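Local coordinates for protein tryptophan decarboxylase 1 (PDB 6KHO) that decarboxylates L-tryptophan to tryptamine and 5-hydroxy-L-tryptophan to serotonin with the help of pyridoxal 5'-phosphate, working as a homodimer in serotonin biosynthesis, at residues Y301-A305 and N432-V436; K330-T334 and H404-V409. All blocks are in the same frame, centred on the assembly; numbering follows the deposited sequence.

Contact 1: Y301-A305 and N432-V436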
loop_
_atom_site.group_PDB
_atom_site.type_symbol
_atom_site.label_atom_id
_atom_site.label_comp_id
_atom_site.label_asym_id
_atom_site.label_seq_id
_atom_site.Cartn_x
_atom_site.Cartn_y
_atom_site.Cartn_z
ATOM N N TYR A 301 2.465 5.184 16.685
ATOM C CA TYR A 301 1.311 5.585 17.485
ATOM C C TYR A 301 1.541 6.914 18.192
ATOM O O TYR A 301 0.811 7.883 17.972
ATOM C CB TYR A 301 1.005 4.489 18.515
ATOM C CG TYR A 301 0.091 4.912 19.647
ATOM C CD1 TYR A 301 -1.281 5.103 19.436
ATOM C CD2 TYR A 301 0.592 5.092 20.928
ATOM C CE1 TYR A 301 -2.117 5.476 20.480
ATOM C CE2 TYR A 301 -0.226 5.469 21.968
ATOM C CZ TYR A 301 -1.578 5.652 21.747
ATOM O OH TYR A 301 -2.381 6.027 22.798
ATOM N N ALA A 302 2.562 6.975 19.040
ATOM C CA ALA A 302 2.731 8.117 19.924
ATOM C C ALA A 302 3.250 9.362 19.214
ATOM O O ALA A 302 3.191 10.443 19.795
ATOM C CB ALA A 302 3.664 7.747 21.072
ATOM N N GLY A 303 3.762 9.239 17.987
ATOM C CA GLY A 303 4.160 10.425 17.246
ATOM C C GLY A 303 3.075 11.486 17.180
ATOM O O GLY A 303 3.358 12.682 17.292
ATOM N N SER A 304 1.814 11.066 16.998
ATOM C CA SER A 304 0.721 12.036 16.908
ATOM C C SER A 304 0.595 12.881 18.169
ATOM O O SER A 304 0.221 14.058 18.085
ATOM C CB SER A 304 -0.608 11.330 16.629
ATOM O OG SER A 304 -0.596 10.702 15.367
ATOM N N ALA A 305 0.897 12.309 19.343
ATOM C CA ALA A 305 0.798 13.085 20.573
ATOM C C ALA A 305 1.842 14.193 20.637
ATOM O O ALA A 305 1.676 15.146 21.408
ATOM C CB ALA A 305 0.931 12.167 21.793
ATOM N N ASN A 432 2.275 6.625 29.664
ATOM C CA ASN A 432 2.812 7.782 28.952
ATOM C C ASN A 432 1.789 8.456 28.044
ATOM O O ASN A 432 1.840 9.680 27.862
ATOM C CB ASN A 432 4.024 7.372 28.109
ATOM C CG ASN A 432 5.216 6.982 28.956
ATOM O OD1 ASN A 432 5.576 7.699 29.882
ATOM N ND2 ASN A 432 5.822 5.833 28.651
ATOM N N PHE A 433 0.867 7.689 27.466
ATOM C CA PHE A 433 -0.048 8.235 26.469
ATOM C C PHE A 433 -1.481 7.833 26.793
ATOM O O PHE A 433 -1.969 8.152 27.880
ATOM C CB PHE A 433 0.407 7.788 25.078
ATOM C CG PHE A 433 1.857 8.137 24.798
ATOM C CD1 PHE A 433 2.229 9.455 24.562
ATOM C CD2 PHE A 433 2.844 7.164 24.828
ATOM C CE1 PHE A 433 3.560 9.788 24.330
ATOM C CE2 PHE A 433 4.178 7.483 24.595
ATOM C CZ PHE A 433 4.538 8.798 24.347
ATOM N N ALA A 434 -2.176 7.145 25.881
ATOM C CA ALA A 434 -3.576 6.798 26.112
ATOM C C ALA A 434 -3.778 5.298 26.299
ATOM O O ALA A 434 -4.906 4.806 26.170
ATOM C CB ALA A 434 -4.461 7.320 24.977
ATOM N N LEU A 435 -2.711 4.563 26.602
ATOM C CA LEU A 435 -2.779 3.132 26.861
ATOM C C LEU A 435 -2.452 2.878 28.327
ATOM O O LEU A 435 -1.447 3.384 28.845
ATOM C CB LEU A 435 -1.815 2.358 25.959
ATOM C CG LEU A 435 -1.515 0.893 26.310
ATOM C CD1 LEU A 435 -2.639 -0.034 25.834
ATOM C CD2 LEU A 435 -0.176 0.466 25.729
ATOM N N VAL A 436 -3.301 2.094 28.991
ATOM C CA VAL A 436 -3.094 1.693 30.380
ATOM C C VAL A 436 -2.883 0.186 30.408
ATOM O O VAL A 436 -3.696 -0.569 29.861
ATOM C CB VAL A 436 -4.285 2.090 31.270
ATOM C CG1 VAL A 436 -4.114 1.505 32.666
ATOM C CG2 VAL A 436 -4.430 3.594 31.330
#
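The phenyl ring of Phe-433 carries the methyl of Ala-302 on one face, with CB of Ala-302 3.6 Å from the ring centroid and 15° off the ring normal: a CH-pi contact. Asn-432, its own neighbour in the chain, lays its CB against the opposite face. At the edge of the other flat group, the phenol of Tyr-301, stands the backbone N-H of Ala-434, which donates to the hydroxyl over 3.3 Å from N to OH. This bond is distinctly bent (138°), and CB of Ala-434 lies as near to OH of Tyr-301, at 3.3 Å. With CG of Phe-433 beside its backbone N (chi1 -54°), the ring swings over the turn 301-305, where its CD1 also meets CB of Ala-305 at 4.1 Å. The two aromatic side chains run alongside in opposite senses, CE2 of Tyr-301 resting 3.9 Å from CB of Phe-433. Cut back to an alanine, Phe-433 would probably leave a gap beside the methyls of Ala-302 and Ala-305 and take from His-314 the ring it meets here. The six touching residues are all buried and meet through hydrocarbon except at the polar link from Ala-434 to Tyr-301. Long and bent as it is, this bond offers the buried amide an acceptor but can fix the hydroxyl end of Tyr-301 only modestly; the ring itself also stacks with Phe-104 and lines the cofactor pocket.

Contact 2: K330-T334 and H404-V409. With CA (calcium ion), chain F; PLP (pyridoxal-5'-phosphate), chain C.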
loop_
_atom_site.group_PDB
_atom_site.type_symbol
_atom_site.label_atom_id
_atom_site.label_comp_id
_atom_site.label_asym_id
_atom_site.label_seq_id
_atom_site.Cartn_x
_atom_site.Cartn_y
_atom_site.Cartn_z
ATOM N N LYS A 330 -3.105 5.852 12.941
ATOM C CA LYS A 330 -3.323 5.409 14.311
ATOM C C LYS A 330 -4.096 6.482 15.058
ATOM O O LYS A 330 -5.317 6.387 15.191
ATOM C CB LYS A 330 -1.996 5.113 15.018
ATOM C CG LYS A 330 -1.251 3.962 14.403
ATOM C CD LYS A 330 -1.401 2.714 15.212
ATOM C CE LYS A 330 -0.121 1.917 15.149
ATOM N NZ LYS A 330 -0.407 0.494 14.912
ATOM N N TRP A 331 -3.407 7.542 15.481
ATOM C CA TRP A 331 -3.952 8.493 16.445
ATOM C C TRP A 331 -4.143 9.898 15.868
ATOM O O TRP A 331 -4.170 10.873 16.625
ATOM C CB TRP A 331 -3.023 8.534 17.669
ATOM C CG TRP A 331 -3.650 8.977 18.966
ATOM C CD1 TRP A 331 -4.973 9.259 19.206
ATOM C CD2 TRP A 331 -2.965 9.194 20.205
ATOM N NE1 TRP A 331 -5.145 9.632 20.527
ATOM C CE2 TRP A 331 -3.926 9.606 21.154
ATOM C CE3 TRP A 331 -1.621 9.072 20.607
ATOM C CZ2 TRP A 331 -3.586 9.898 22.479
ATOM C CZ3 TRP A 331 -1.289 9.364 21.912
ATOM C CH2 TRP A 331 -2.264 9.771 22.835
ATOM N N LEU A 332 -4.286 10.051 14.553
ATOM C CA LEU A 332 -4.499 11.402 14.027
ATOM C C LEU A 332 -5.693 11.457 13.068
ATOM O O LEU A 332 -5.685 12.191 12.071
ATOM C CB LEU A 332 -3.229 11.936 13.366
ATOM C CG LEU A 332 -3.076 13.460 13.397
ATOM C CD1 LEU A 332 -2.902 13.941 14.834
ATOM C CD2 LEU A 332 -1.919 13.928 12.513
ATOM N N MET A 333 -6.736 10.673 13.360
ATOM C CA MET A 333 -8.067 10.805 12.740
ATOM C C MET A 333 -8.047 10.687 11.220
ATOM O O MET A 333 -8.899 11.263 10.538
ATOM C CB MET A 333 -8.728 12.126 13.138
ATOM C CG MET A 333 -9.271 12.107 14.562
ATOM S SD MET A 333 -9.866 13.721 15.074
ATOM C CE MET A 333 -8.336 14.561 15.282
ATOM N N THR A 334 -7.095 9.939 10.676
ATOM C CA THR A 334 -6.972 9.727 9.240
ATOM C C THR A 334 -7.121 8.235 8.968
ATOM O O THR A 334 -6.323 7.438 9.464
ATOM C CB THR A 334 -5.613 10.230 8.741
ATOM O OG1 THR A 334 -5.448 11.624 9.066
ATOM C CG2 THR A 334 -5.497 10.054 7.249
ATOM N N HIS A 404 -7.918 16.775 20.679
ATOM C CA HIS A 404 -8.225 15.362 20.466
ATOM C C HIS A 404 -7.198 14.458 21.157
ATOM O O HIS A 404 -7.571 13.494 21.834
ATOM C CB HIS A 404 -8.319 15.079 18.955
ATOM C CG HIS A 404 -7.802 13.732 18.533
ATOM N ND1 HIS A 404 -8.502 12.562 18.746
ATOM C CD2 HIS A 404 -6.673 13.376 17.870
ATOM C CE1 HIS A 404 -7.819 11.544 18.255
ATOM N NE2 HIS A 404 -6.702 12.010 17.720
ATOM N N ILE A 405 -5.904 14.763 21.021
ATOM C CA ILE A 405 -4.886 14.017 21.771
ATOM C C ILE A 405 -5.147 14.124 23.271
ATOM O O ILE A 405 -5.170 13.116 23.990
ATOM C CB ILE A 405 -3.469 14.520 21.428
ATOM C CG1 ILE A 405 -3.128 14.308 19.948
ATOM C CG2 ILE A 405 -2.419 13.868 22.356
ATOM C CD1 ILE A 405 -3.105 12.861 19.515
ATOM N N ARG A 406 -5.338 15.351 23.765
ATOM C CA ARG A 406 -5.393 15.589 25.209
ATOM C C ARG A 406 -6.630 14.965 25.845
ATOM O O ARG A 406 -6.571 14.475 26.979
ATOM C CB ARG A 406 -5.347 17.091 25.486
ATOM C CG ARG A 406 -4.019 17.713 25.087
ATOM C CD ARG A 406 -4.043 19.235 25.089
ATOM N NE ARG A 406 -2.688 19.773 24.995
ATOM C CZ ARG A 406 -2.391 20.987 24.534
ATOM N NH1 ARG A 406 -3.352 21.803 24.122
ATOM N NH2 ARG A 406 -1.128 21.383 24.483
ATOM N N SER A 407 -7.767 14.989 25.145
ATOM C CA SER A 407 -8.971 14.391 25.705
ATOM C C SER A 407 -8.864 12.872 25.758
ATOM O O SER A 407 -9.398 12.251 26.686
ATOM C CB SER A 407 -10.206 14.836 24.915
ATOM O OG SER A 407 -10.105 14.469 23.550
ATOM N N ASP A 408 -8.159 12.253 24.799
ATOM C CA ASP A 408 -7.921 10.812 24.885
ATOM C C ASP A 408 -7.026 10.479 26.067
ATOM O O ASP A 408 -7.243 9.475 26.759
ATOM C CB ASP A 408 -7.273 10.287 23.602
ATOM C CG ASP A 408 -8.261 10.137 22.473
ATOM O OD1 ASP A 408 -9.467 10.279 22.735
ATOM O OD2 ASP A 408 -7.831 9.866 21.333
ATOM N N VAL A 409 -5.988 11.285 26.277
ATOM C CA VAL A 409 -5.073 11.048 27.386
ATOM C C VAL A 409 -5.799 11.234 28.712
ATOM O O VAL A 409 -5.604 10.461 29.660
ATOM C CB VAL A 409 -3.847 11.972 27.259
ATOM C CG1 VAL A 409 -3.096 12.058 28.572
ATOM C CG2 VAL A 409 -2.929 11.479 26.130
HETATM CA CA CA F . -11.419 10.717 21.486
HETATM N N1 PLP C . 5.203 0.042 15.125
HETATM C C2 PLP C . 4.453 0.556 16.163
HETATM C C2A PLP C . 5.097 1.188 17.357
HETATM C C3 PLP C . 3.069 0.485 16.111
HETATM O O3 PLP C . 2.328 0.998 17.141
HETATM C C4 PLP C . 2.438 -0.086 15.012
HETATM C C4A PLP C . 0.978 0.172 14.771
HETATM C C5 PLP C . 3.192 -0.603 13.969
HETATM C C6 PLP C . 4.582 -0.540 14.032
HETATM C C5A PLP C . 2.453 -1.231 12.806
HETATM O O4P PLP C . 3.264 -1.460 11.678
HETATM P P PLP C . 2.616 -1.556 10.190
HETATM O O1P PLP C . 1.443 -2.496 10.182
HETATM O O2P PLP C . 3.714 -2.023 9.267
HETATM O O3P PLP C . 2.100 -0.206 9.724
HETATM O O HOH W 1 -10.104 12.527 20.708
HETATM O O HOH W 2 -12.013 12.325 22.888
HETATM O O HOH W 3 -10.006 9.594 19.835
HETATM O O HOH W 4 -12.491 8.637 21.712
HETATM O O HOH W 5 -12.888 11.340 19.621
#
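With chi1 of Trp-331 at -156°, CG stands beside the carbonyl carbon and the indole reaches across to residues 404-409 of helix 386-420, while Asp-408, with CG beside the backbone N (chi1 -77°), brings its carboxylate to the indole edge. The two planes are nearly coplanar, and NE1 of Trp-331 donates to OD2 of Asp-408 at 2.8 Å, OD2 accepting on its anti lone pair. OD1 of Asp-408 binds a calcium ion at 2.4 Å whose other five ligands are waters; one of these donates to OD2, giving that oxygen a second donor. The metal is likely to keep the carboxylate ionised, while OD2 remains available to the indole N-H. Over one face of Trp-331, CD1 of Ile-405 sits 3.7 Å from the centroid of the five-membered ring, and CG2 of Val-409 touches the rim at CH2. The indole is thus a knob in the hole formed by His-404, Ile-405, Asp-408 and Val-409. His-404 is fixed in turn: NE2 donates in its ring plane to O of Trp-331 at 3.0 Å (160°), approaching from above the carbonyl plane. The thioether of Met-333 covers one imidazole face, with SD 4.1 Å from the His-404 centroid, and a calcium-bound water donates to O of His-404. Met-333 also packs on Pro-24 of the second subunit. The contact joins the long helix 386-420 to the weakly bonded helix about 328-331 and the loop after it; that helix follows strand 323-326 of the seven-stranded sheet and presents Lys-330 to the cofactor.

In the fold
Contacts 1 and 2 lie with their centres about 8 Å apart and share a buried core in which Trp-331, Tyr-301 and Phe-433 meet, next to the cofactor pocket. Trp-331 of contact 2 is the common piece: its ring stacks with Tyr-301 of contact 1, CE3 of Trp-331 lying 3.6 Å from CZ of Tyr-301, and its CZ3 also reaches CB of Ala-305 at 3.6 Å. Ser-304 packs on Leu-332 alongside. Both 301-305 and 330-334 follow strands of the central sheet that bears the cofactor site; 432-436 leads into the four-stranded antiparallel sheet. Lys-330 NZ is covalently joined to C4A of PLP (1.4 Å), and the side chain of Tyr-301 comes within about 4 Å of the cofactor.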